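Anti-sigma-E factor ChrR (PDB 2Z2S) holds the extracytoplasmic function sigma factor RpoE (sigma-E) inactive as a zinc-dependent anti-sigma factor, with a C-terminal domain required for the response to singlet oxygen. Local coordinates at residues B[28-33]-B[91-96]. Numbering follows the deposited sequence.
With ZN (zinc ion), chain I.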
# COMPACT_ATOMS: atom_id res chain seq x y z
N VAL B 28 -0.03 -9.00 0.92
CA VAL B 28 -1.14 -8.07 0.90
C VAL B 28 -1.09 -7.17 -0.34
O VAL B 28 -2.09 -6.97 -1.02
CB VAL B 28 -1.14 -7.20 2.14
CG1 VAL B 28 -2.22 -6.15 2.03
CG2 VAL B 28 -1.39 -8.06 3.34
N ALA B 29 0.09 -6.64 -0.63
CA ALA B 29 0.24 -5.77 -1.79
C ALA B 29 0.16 -6.50 -3.13
O ALA B 29 -0.18 -5.89 -4.14
CB ALA B 29 1.56 -4.99 -1.70
N THR B 30 0.45 -7.80 -3.18
CA THR B 30 0.35 -8.49 -4.46
C THR B 30 -1.12 -8.69 -4.72
O THR B 30 -1.58 -8.67 -5.86
CB THR B 30 1.06 -9.85 -4.47
OG1 THR B 30 2.47 -9.65 -4.28
CG2 THR B 30 0.88 -10.50 -5.84
N HIS B 31 -1.87 -8.88 -3.64
CA HIS B 31 -3.30 -9.04 -3.82
C HIS B 31 -3.80 -7.70 -4.31
O HIS B 31 -4.49 -7.63 -5.32
CB HIS B 31 -3.98 -9.39 -2.50
CG HIS B 31 -5.45 -9.57 -2.63
ND1 HIS B 31 -6.02 -10.55 -3.42
CD2 HIS B 31 -6.49 -8.88 -2.08
CE1 HIS B 31 -7.34 -10.46 -3.35
NE2 HIS B 31 -7.64 -9.46 -2.55
N LEU B 32 -3.42 -6.62 -3.62
CA LEU B 32 -3.86 -5.28 -3.99
C LEU B 32 -3.62 -4.95 -5.45
O LEU B 32 -4.42 -4.24 -6.07
CB LEU B 32 -3.19 -4.20 -3.13
CG LEU B 32 -3.55 -4.08 -1.63
CD1 LEU B 32 -3.01 -2.77 -1.10
CD2 LEU B 32 -5.04 -4.14 -1.42
N SER B 33 -2.56 -5.46 -6.04
CA SER B 33 -2.36 -5.14 -7.44
C SER B 33 -3.09 -6.10 -8.36
O SER B 33 -2.98 -5.98 -9.58
CB SER B 33 -0.89 -5.15 -7.79
OG SER B 33 -0.52 -6.47 -8.05
N PRO B 91 3.07 -9.84 -10.71
CA PRO B 91 3.21 -8.42 -11.03
C PRO B 91 3.35 -7.24 -10.04
O PRO B 91 4.18 -6.36 -10.27
CB PRO B 91 2.01 -8.21 -11.93
CG PRO B 91 0.92 -9.00 -11.14
CD PRO B 91 1.65 -10.17 -10.48
N ALA B 92 2.56 -7.20 -8.96
CA ALA B 92 2.63 -6.03 -8.07
C ALA B 92 4.06 -5.67 -7.67
O ALA B 92 4.64 -4.72 -8.18
CB ALA B 92 1.71 -6.22 -6.85
N PRO B 93 4.61 -6.37 -6.68
CA PRO B 93 5.97 -6.10 -6.26
C PRO B 93 6.64 -7.47 -6.36
O PRO B 93 7.80 -7.58 -6.70
CB PRO B 93 5.79 -5.61 -4.83
CG PRO B 93 4.66 -6.36 -4.34
CD PRO B 93 3.83 -6.83 -5.52
N LEU B 94 5.87 -8.51 -6.08
CA LEU B 94 6.33 -9.89 -6.17
C LEU B 94 7.38 -10.05 -7.27
O LEU B 94 8.36 -10.77 -7.11
CB LEU B 94 5.12 -10.80 -6.44
CG LEU B 94 5.18 -12.33 -6.36
CD1 LEU B 94 5.15 -12.91 -7.75
CD2 LEU B 94 6.42 -12.76 -5.60
N ALA B 95 7.17 -9.34 -8.38
CA ALA B 95 8.07 -9.38 -9.52
C ALA B 95 9.50 -8.94 -9.15
O ALA B 95 10.46 -9.32 -9.81
CB ALA B 95 7.52 -8.49 -10.65
N ASP B 96 9.63 -8.16 -8.09
CA ASP B 96 10.94 -7.71 -7.68
C ASP B 96 11.67 -8.83 -6.96
O ASP B 96 12.89 -8.86 -6.93
CB ASP B 96 10.84 -6.50 -6.74
CG ASP B 96 9.86 -5.44 -7.25
OD1 ASP B 96 9.71 -5.31 -8.49
OD2 ASP B 96 9.27 -4.72 -6.42
ZN ZN I . -9.30 -8.37 -2.82
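Ala-92 turns its methyl toward the last turn of helix 22-32, where CB lies 3.6 Å from Thr-30 CA and 3.3 Å from Ala-29 O; the backbones come closest here, at 4.9 Å between the CA atoms of Thr-30 and Ala-92. Ser-33 also borders this methyl, but its side chain is modelled too close to it and its exact place is doubtful. A further apolar contact brings the ring carbon CG of Pro-93 to 4.3 Å from Ala-29 CB. The hydroxyl of Thr-30 makes van der Waals contacts, its OG1 resting 3.4 Å from Pro-93 CD and 3.6 Å from Leu-94 CB, with the side chains crossing obliquely. With chi1 at -64°, OG1 sits beside its own backbone N and hydrogen-bonds to Leu-26 O one turn back in the same helix. This helix belongs to the zinc-binding region sufficient to bind and inhibit sigma-E, whereas 91-96 lies in the region required for the response to singlet oxygen, so the contact joins the two. From another face of the same turn, His-31 binds zinc through NE2 at 2.0 Å, with His-6, Cys-35 and Cys-38 completing the site. A chain of another protein packs against Ala-29 and Pro-93 through its backbone.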